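Local coordinates for protein Nrps/pks (Streptomyces albus, PDB 4OPF) that is a ketosynthase domain of the OzmH megasynthase, which lacks integral acyltransferases, and probably takes up and processes acyl chains during oxazolomycin assembly, at residues L82-E87 / A185-L190; G135-A140 / S153-T158; V179-V184 / V229-P234. All blocks are in the same frame, centred on the assembly; numbering follows the deposited sequence.

Contact 1. Residues L82-E87 / A185-L190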
loop_
_atom_site.group_PDB
_atom_site.type_symbol
_atom_site.label_atom_id
_atom_site.label_comp_id
_atom_site.label_asym_id
_atom_site.label_seq_id
_atom_site.Cartn_x
_atom_site.Cartn_y
_atom_site.Cartn_z
ATOM N N LEU A 82 -18.282 -5.320 8.708
ATOM C CA LEU A 82 -18.779 -6.180 9.771
ATOM C C LEU A 82 -18.324 -7.623 9.571
ATOM O O LEU A 82 -17.957 -8.290 10.516
ATOM C CB LEU A 82 -20.283 -6.147 9.818
ATOM C CG LEU A 82 -20.850 -4.748 10.061
ATOM C CD1 LEU A 82 -22.356 -4.695 9.930
ATOM C CD2 LEU A 82 -20.497 -4.360 11.472
ATOM N N LEU A 83 -18.337 -8.096 8.332
ATOM C CA LEU A 83 -17.874 -9.419 8.042
ATOM C C LEU A 83 -16.390 -9.588 8.330
ATOM O O LEU A 83 -15.978 -10.628 8.813
ATOM C CB LEU A 83 -18.135 -9.701 6.574
ATOM C CG LEU A 83 -17.825 -11.068 6.016
ATOM C CD1 LEU A 83 -18.540 -12.128 6.780
ATOM C CD2 LEU A 83 -18.213 -11.131 4.535
ATOM N N LEU A 84 -15.580 -8.600 7.976
ATOM C CA LEU A 84 -14.153 -8.629 8.287
ATOM C C LEU A 84 -13.886 -8.675 9.789
ATOM O O LEU A 84 -12.935 -9.316 10.236
ATOM C CB LEU A 84 -13.448 -7.402 7.745
ATOM C CG LEU A 84 -13.022 -7.518 6.310
ATOM C CD1 LEU A 84 -12.419 -6.168 5.936
ATOM C CD2 LEU A 84 -11.970 -8.620 6.094
ATOM N N LEU A 85 -14.679 -7.943 10.572
ATOM C CA LEU A 85 -14.525 -8.001 12.032
ATOM C C LEU A 85 -14.708 -9.446 12.573
ATOM O O LEU A 85 -13.896 -9.927 13.365
ATOM C CB LEU A 85 -15.533 -7.063 12.735
ATOM C CG LEU A 85 -15.148 -5.581 12.654
ATOM C CD1 LEU A 85 -16.321 -4.717 13.066
ATOM C CD2 LEU A 85 -13.993 -5.308 13.602
ATOM N N GLU A 86 -15.755 -10.109 12.117
ATOM C CA GLU A 86 -16.000 -11.510 12.503
ATOM C C GLU A 86 -14.872 -12.386 12.054
ATOM O O GLU A 86 -14.362 -13.187 12.831
ATOM C CB GLU A 86 -17.264 -12.127 11.885
ATOM C CG GLU A 86 -18.548 -11.694 12.449
ATOM C CD GLU A 86 -19.757 -12.517 11.963
ATOM O OE1 GLU A 86 -19.632 -13.476 11.138
ATOM O OE2 GLU A 86 -20.878 -12.175 12.420
ATOM N N GLU A 87 -14.544 -12.308 10.787
ATOM C CA GLU A 87 -13.529 -13.232 10.279
ATOM C C GLU A 87 -12.153 -12.975 10.857
ATOM O O GLU A 87 -11.370 -13.898 10.976
ATOM C CB GLU A 87 -13.449 -13.199 8.784
ATOM C CG GLU A 87 -14.664 -13.810 8.151
ATOM C CD GLU A 87 -14.824 -15.304 8.495
ATOM O OE1 GLU A 87 -13.827 -16.092 8.600
ATOM O OE2 GLU A 87 -15.979 -15.672 8.669
ATOM N N ALA A 185 -6.204 -9.613 4.587
ATOM C CA ALA A 185 -7.534 -10.059 4.294
ATOM C C ALA A 185 -7.910 -9.663 2.888
ATOM O O ALA A 185 -7.391 -8.713 2.332
ATOM C CB ALA A 185 -8.544 -9.394 5.220
ATOM N N GLY A 186 -8.919 -10.340 2.393
ATOM C CA GLY A 186 -9.610 -9.939 1.172
ATOM C C GLY A 186 -11.077 -10.113 1.426
ATOM O O GLY A 186 -11.478 -11.066 2.092
ATOM N N VAL A 187 -11.886 -9.225 0.868
ATOM C CA VAL A 187 -13.313 -9.277 1.086
ATOM C C VAL A 187 -14.059 -8.747 -0.144
ATOM O O VAL A 187 -13.651 -7.767 -0.764
ATOM C CB VAL A 187 -13.737 -8.461 2.350
ATOM C CG1 VAL A 187 -13.494 -6.964 2.171
ATOM C CG2 VAL A 187 -15.178 -8.685 2.702
ATOM N N THR A 188 -15.164 -9.411 -0.476
ATOM C CA THR A 188 -16.135 -8.896 -1.450
ATOM C C THR A 188 -17.503 -9.335 -1.062
ATOM O O THR A 188 -17.730 -10.509 -0.855
ATOM C CB THR A 188 -15.911 -9.458 -2.868
ATOM O OG1 THR A 188 -14.665 -8.999 -3.373
ATOM C CG2 THR A 188 -17.030 -9.016 -3.827
ATOM N N LEU A 189 -18.402 -8.381 -0.942
ATOM C CA LEU A 189 -19.819 -8.638 -0.917
ATOM C C LEU A 189 -20.423 -7.874 -2.103
ATOM O O LEU A 189 -19.982 -6.780 -2.435
ATOM C CB LEU A 189 -20.461 -8.133 0.367
ATOM C CG LEU A 189 -20.126 -8.969 1.608
ATOM C CD1 LEU A 189 -20.793 -8.358 2.845
ATOM C CD2 LEU A 189 -20.591 -10.411 1.457
ATOM N N LEU A 190 -21.428 -8.447 -2.736
ATOM C CA LEU A 190 -22.024 -7.808 -3.892
ATOM C C LEU A 190 -23.030 -6.789 -3.448
ATOM O O LEU A 190 -23.730 -7.037 -2.492
ATOM C CB LEU A 190 -22.682 -8.855 -4.805
ATOM C CG LEU A 190 -21.628 -9.769 -5.442
ATOM C CD1 LEU A 190 -22.228 -10.726 -6.440
ATOM C CD2 LEU A 190 -20.535 -8.958 -6.103
#

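Contact 2. Residues G135-A140 / S153-T158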
loop_
_atom_site.group_PDB
_atom_site.type_symbol
_atom_site.label_atom_id
_atom_site.label_comp_id
_atom_site.label_asym_id
_atom_site.label_seq_id
_atom_site.Cartn_x
_atom_site.Cartn_y
_atom_site.Cartn_z
ATOM N N GLY A 135 -12.995 6.078 6.173
ATOM C CA GLY A 135 -12.857 7.098 5.139
ATOM C C GLY A 135 -12.066 6.574 3.948
ATOM O O GLY A 135 -10.965 7.033 3.683
ATOM N N GLN A 136 -12.628 5.599 3.237
ATOM C CA GLN A 136 -11.925 4.814 2.175
ATOM C C GLN A 136 -10.879 3.846 2.693
ATOM O O GLN A 136 -10.480 2.888 1.977
ATOM C CB GLN A 136 -11.305 5.704 1.095
ATOM C CG GLN A 136 -12.340 6.377 0.198
ATOM C CD GLN A 136 -13.665 6.625 0.910
ATOM O OE1 GLN A 136 -14.539 5.745 0.940
ATOM N NE2 GLN A 136 -13.812 7.809 1.511
ATOM N N ASN A 137 -10.412 4.096 3.917
ATOM C CA ASN A 137 -9.495 3.176 4.563
ATOM C C ASN A 137 -10.238 2.402 5.618
ATOM O O ASN A 137 -9.583 1.607 6.308
ATOM C CB ASN A 137 -8.327 3.971 5.187
ATOM C CG ASN A 137 -7.048 3.176 5.260
ATOM O OD1 ASN A 137 -6.542 2.642 4.223
ATOM N ND2 ASN A 137 -6.451 3.129 6.488
ATOM N N TYR A 138 -11.579 2.634 5.750
ATOM C CA TYR A 138 -12.350 2.127 6.895
ATOM C C TYR A 138 -12.267 0.596 7.004
ATOM O O TYR A 138 -12.297 0.068 8.094
ATOM C CB TYR A 138 -13.833 2.590 6.870
ATOM C CG TYR A 138 -14.596 2.018 5.682
ATOM C CD1 TYR A 138 -15.150 0.746 5.725
ATOM C CD2 TYR A 138 -14.751 2.744 4.524
ATOM C CE1 TYR A 138 -15.856 0.232 4.649
ATOM C CE2 TYR A 138 -15.428 2.219 3.423
ATOM C CZ TYR A 138 -15.960 0.951 3.490
ATOM O OH TYR A 138 -16.647 0.436 2.406
ATOM N N LEU A 139 -12.129 -0.135 5.884
ATOM C CA LEU A 139 -12.087 -1.577 5.964
ATOM C C LEU A 139 -10.913 -2.043 6.843
ATOM O O LEU A 139 -11.093 -3.014 7.612
ATOM C CB LEU A 139 -11.995 -2.254 4.570
ATOM C CG LEU A 139 -13.260 -2.153 3.709
ATOM C CD1 LEU A 139 -12.942 -2.750 2.374
ATOM C CD2 LEU A 139 -14.423 -2.933 4.312
ATOM N N ALA A 140 -9.741 -1.409 6.684
ATOM C CA ALA A 140 -8.586 -1.710 7.523
ATOM C C ALA A 140 -8.714 -0.998 8.890
ATOM O O ALA A 140 -8.471 -1.589 9.953
ATOM C CB ALA A 140 -7.302 -1.304 6.817
ATOM N N SER A 153 -2.152 0.508 8.762
ATOM C CA SER A 153 -3.460 -0.011 8.481
ATOM C C SER A 153 -3.842 0.483 7.124
ATOM O O SER A 153 -4.084 1.664 6.989
ATOM C CB SER A 153 -4.441 0.557 9.470
ATOM O OG SER A 153 -5.721 -0.071 9.418
ATOM N N THR A 154 -3.909 -0.395 6.130
ATOM C CA THR A 154 -4.105 0.047 4.758
ATOM C C THR A 154 -5.028 -0.845 3.954
ATOM O O THR A 154 -5.101 -2.059 4.145
ATOM C CB THR A 154 -2.742 0.155 3.982
ATOM O OG1 THR A 154 -2.039 -1.041 4.090
ATOM C CG2 THR A 154 -1.808 1.210 4.582
ATOM N N VAL A 155 -5.749 -0.223 3.053
ATOM C CA VAL A 155 -6.621 -0.896 2.170
ATOM C C VAL A 155 -6.093 -0.685 0.749
ATOM O O VAL A 155 -5.776 0.454 0.381
ATOM C CB VAL A 155 -8.036 -0.284 2.189
ATOM C CG1 VAL A 155 -8.929 -0.987 1.179
ATOM C CG2 VAL A 155 -8.666 -0.414 3.540
ATOM N N VAL A 156 -6.144 -1.741 -0.062
ATOM C CA VAL A 156 -5.827 -1.637 -1.474
ATOM C C VAL A 156 -6.934 -2.176 -2.335
ATOM O O VAL A 156 -7.540 -3.198 -2.035
ATOM C CB VAL A 156 -4.483 -2.300 -1.829
ATOM C CG1 VAL A 156 -3.368 -1.525 -1.158
ATOM C CG2 VAL A 156 -4.406 -3.701 -1.336
ATOM N N ASP A 157 -7.193 -1.476 -3.431
ATOM C CA ASP A 157 -8.103 -2.015 -4.445
ATOM C C ASP A 157 -7.427 -2.106 -5.845
ATOM O O ASP A 157 -7.222 -1.100 -6.496
ATOM C CB ASP A 157 -9.374 -1.192 -4.522
ATOM C CG ASP A 157 -10.314 -1.680 -5.627
ATOM O OD1 ASP A 157 -10.074 -2.745 -6.313
ATOM O OD2 ASP A 157 -11.337 -0.984 -5.749
ATOM N N THR A 158 -7.004 -3.313 -6.221
ATOM C CA THR A 158 -6.424 -3.568 -7.543
ATOM C C THR A 158 -7.199 -4.731 -8.121
ATOM O O THR A 158 -6.638 -5.617 -8.765
ATOM C CB THR A 158 -4.916 -3.916 -7.480
ATOM O OG1 THR A 158 -4.692 -4.967 -6.556
ATOM C CG2 THR A 158 -4.051 -2.735 -7.064
HETATM O O HOH W 1 -6.346 3.415 1.106
#

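Contact 3. Residues V179-V184 / V229-P234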
loop_
_atom_site.group_PDB
_atom_site.type_symbol
_atom_site.label_atom_id
_atom_site.label_comp_id
_atom_site.label_asym_id
_atom_site.label_seq_id
_atom_site.Cartn_x
_atom_site.Cartn_y
_atom_site.Cartn_z
ATOM N N VAL A 179 6.614 -4.228 11.432
ATOM C CA VAL A 179 5.565 -4.867 12.242
ATOM C C VAL A 179 6.109 -6.192 12.760
ATOM O O VAL A 179 6.976 -6.806 12.115
ATOM C CB VAL A 179 4.291 -5.099 11.426
ATOM C CG1 VAL A 179 3.735 -3.785 10.929
ATOM C CG2 VAL A 179 4.535 -6.005 10.215
ATOM N N GLU A 180 5.609 -6.618 13.890
ATOM C CA GLU A 180 5.883 -7.965 14.391
ATOM C C GLU A 180 4.930 -9.012 13.802
ATOM O O GLU A 180 5.209 -10.211 13.853
ATOM C CB GLU A 180 5.842 -7.998 15.920
ATOM C CG GLU A 180 4.457 -7.763 16.486
ATOM C CD GLU A 180 4.264 -8.235 17.932
ATOM O OE1 GLU A 180 4.729 -7.534 18.856
ATOM O OE2 GLU A 180 3.590 -9.294 18.127
ATOM N N ALA A 181 3.796 -8.577 13.269
ATOM C CA ALA A 181 2.849 -9.501 12.709
ATOM C C ALA A 181 1.916 -8.709 11.859
ATOM O O ALA A 181 1.915 -7.490 11.930
ATOM C CB ALA A 181 2.098 -10.213 13.829
ATOM N N ALA A 182 1.166 -9.391 11.019
ATOM C CA ALA A 182 0.282 -8.744 10.050
ATOM C C ALA A 182 -1.013 -9.517 9.826
ATOM O O ALA A 182 -1.015 -10.759 9.721
ATOM C CB ALA A 182 0.980 -8.612 8.718
ATOM N N VAL A 183 -2.103 -8.788 9.755
ATOM C CA VAL A 183 -3.349 -9.347 9.344
ATOM C C VAL A 183 -3.486 -9.003 7.859
ATOM O O VAL A 183 -3.344 -7.829 7.471
ATOM C CB VAL A 183 -4.505 -8.672 10.106
ATOM C CG1 VAL A 183 -5.826 -9.067 9.526
ATOM C CG2 VAL A 183 -4.458 -8.979 11.582
ATOM N N VAL A 184 -3.786 -9.985 7.034
ATOM C CA VAL A 184 -4.002 -9.774 5.606
ATOM C C VAL A 184 -5.366 -10.361 5.283
ATOM O O VAL A 184 -5.659 -11.483 5.641
ATOM C CB VAL A 184 -2.926 -10.502 4.798
ATOM C CG1 VAL A 184 -3.175 -10.479 3.298
ATOM C CG2 VAL A 184 -1.606 -9.838 5.045
ATOM N N VAL A 229 -9.106 -14.202 5.900
ATOM C CA VAL A 229 -8.146 -13.483 6.729
ATOM C C VAL A 229 -7.016 -14.397 7.142
ATOM O O VAL A 229 -7.268 -15.541 7.570
ATOM C CB VAL A 229 -8.827 -12.929 7.996
ATOM C CG1 VAL A 229 -7.856 -12.112 8.788
ATOM C CG2 VAL A 229 -10.070 -12.102 7.620
ATOM N N LEU A 230 -5.781 -13.910 6.986
ATOM C CA LEU A 230 -4.542 -14.599 7.466
ATOM C C LEU A 230 -3.887 -13.781 8.555
ATOM O O LEU A 230 -3.883 -12.537 8.477
ATOM C CB LEU A 230 -3.519 -14.699 6.353
ATOM C CG LEU A 230 -4.043 -15.282 5.065
ATOM C CD1 LEU A 230 -2.940 -15.233 4.051
ATOM C CD2 LEU A 230 -4.547 -16.711 5.276
ATOM N N LEU A 231 -3.358 -14.455 9.566
ATOM C CA LEU A 231 -2.447 -13.821 10.492
ATOM C C LEU A 231 -1.042 -14.340 10.163
ATOM O O LEU A 231 -0.821 -15.557 10.124
ATOM C CB LEU A 231 -2.848 -14.080 11.951
ATOM C CG LEU A 231 -1.909 -13.483 13.035
ATOM C CD1 LEU A 231 -1.937 -11.978 13.100
ATOM C CD2 LEU A 231 -2.243 -13.988 14.424
ATOM N N LEU A 232 -0.106 -13.415 9.981
ATOM C CA LEU A 232 1.269 -13.685 9.593
ATOM C C LEU A 232 2.288 -13.192 10.588
ATOM O O LEU A 232 2.136 -12.115 11.171
ATOM C CB LEU A 232 1.559 -12.982 8.304
ATOM C CG LEU A 232 0.594 -13.187 7.151
ATOM C CD1 LEU A 232 1.035 -12.410 5.930
ATOM C CD2 LEU A 232 0.460 -14.646 6.770
ATOM N N LYS A 233 3.352 -13.946 10.747
ATOM C CA LYS A 233 4.513 -13.556 11.567
ATOM C C LYS A 233 5.801 -14.069 10.879
ATOM O O LYS A 233 5.764 -15.068 10.175
ATOM C CB LYS A 233 4.468 -14.264 12.913
ATOM C CG LYS A 233 3.426 -13.765 13.870
ATOM C CD LYS A 233 3.346 -14.574 15.168
ATOM C CE LYS A 233 4.562 -14.384 16.042
ATOM N NZ LYS A 233 4.140 -14.653 17.448
ATOM N N PRO A 234 6.937 -13.490 11.196
ATOM C CA PRO A 234 8.195 -14.056 10.693
ATOM C C PRO A 234 8.344 -15.500 11.209
ATOM O O PRO A 234 7.994 -15.787 12.377
ATOM C CB PRO A 234 9.260 -13.146 11.340
ATOM C CG PRO A 234 8.532 -11.862 11.692
ATOM C CD PRO A 234 7.166 -12.354 12.103
#

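Contact 1. Residues L82-E87 / A185-L190
L84 reaches down from the helix and sets one methyl on each of two strand residues. Its CD2 lies 3.6 Å from A185 CB, while CD1 comes within 4.0 Å of V187 CG1, so the fork of the leucine spans two residues that face the same way along the strand. The side chains of L84 and V187 cross obliquely. A185 contributes no more than a methyl, and this lets the branch above it come close; V187 offers the broader surface of a beta-branched residue. With CG1 held between its backbone N and carbonyl carbon (chi1 66°), V187 gives that methyl to L84 and leaves CG2 on the side of L83.

In ketosynthases of the thiolase fold, two mixed sheets enclose a central pair of helices and are covered outside by further ones; here helix 79-95 is the outer cover and 181-188 a strand beneath it. The short segments run at 142° to one another, their axes approaching to 9.5 Å, a spacing that leucines and valines fill.

L83 works at the other end of the contact, where the strand has ended. Its CG stands anti to the backbone N (chi1 -176°), which extends the side chain outward, and the single methyl CD2 rests on the isopropyl end of L189, 4.0 Å from its CD2 and 4.1 Å from its CG. The same methyl is 4.3 Å from V187 CG2. V227 of strand 226-234 touches both L83 and L84, and L139 and L143 of helix 138-147 also press on L84. Between the residues that face the helix, G186 carries no side chain and T188 turns to the opposite face, its hydroxyl bonded to P334 O.

Contact 2. Residues G135-A140 / S153-T158
The carboxamide of N137 grips the backbone of strand 153-156 at two points. CG anti to the backbone N (chi1 -151°) brings the amide up to the strand. Its ND2 donates to S153 O over 2.8 Å in a nearly straight bond (172°); the acceptor lies in the plane of the amide, although the donor stands above the plane of the S153 carbonyl. OD1 in turn accepts from V155 N at 3.2 Å, with a more bent geometry of 136°.

The apolar contacts gather at V155, whose CG2 sits beneath the first turn of helix 138-147, 3.7 Å from A140 CB and 3.9 Å from L139 CB. Small A140 allows this approach.

A140 CB also comes within 3.3 Å of a polar atom, S153 OG, a hydroxyl hydrogen-bonded to S144 OG. T154 and V156 flank V155 and bond through their backbones to strand 107-112 and G113. D157 of the second subunit packs on Q136 and N137.

Because asparagine combines a donor and an acceptor in one flat group, it can match both the C=O and the N-H of a strand outermost within its own chain, and the two bonds together fix which way round the amide sits.

Contact 3. Residues V179-V184 / V229-P234
L232 leaves its strand on the same face as A182, its hydrogen-bonded partner. The leucine CB faces A182 CB and lies 3.7 Å from A182 O, and CG, 3.9 Å from A182 O, still skirts this carbonyl. CG stands anti to the carbonyl carbon (chi1 -51°), and the extended chi2 (180°) then carries CD1 on to V184 CG2 at 3.8 Å, where the two side chains meet at a slant. CD2 branches away from V184. A182, having only a methyl, leaves this diagonal path clear.

Backbone bonds hold the register: A182 N to L232 O at 2.9 Å and L232 N to A182 O at 2.8 Å, with a second such pair joining V184 and L230. On the reverse face V183 CG1 meets V229 CG1 at 3.7 Å, beta-branched residues well suited to an extended chain. At the partly exposed end K233 lays its CG against A181 CB, 3.8 Å away, while its NZ pairs with D243.

These are antiparallel neighbours within the mixed sheet, 181-188 next to strand 107-112 and 226-234 next to strand 9-17. Helix 162-175 covers V184 and L232 through A170 and L167; helix 79-95 covers V183 and V229 on the other face.

Overall arrangement
All three contacts build the N-terminal half of the thiolase fold around one sheet. Contacts 1 and 3 share strand 181-188 and join at V229, whose CG2 lies 3.7 Å from E87 CB and 3.9 Å from A185 CB. Contact 2, centred about 12 Å from contact 1, meets it where helices 79-95 and 138-147 pack together, L84 CD1 lying 3.8 Å from L139 O. Contacts 2 and 3 do not touch; their nearest atoms are about 7 Å apart. In ketosynthases the nucleophilic cysteine follows the strand corresponding to 153-156, at the turn into the next helix, so contact 2 probably lies nearest the active site along the chain, with helix 162-175 linking that region to contact 3.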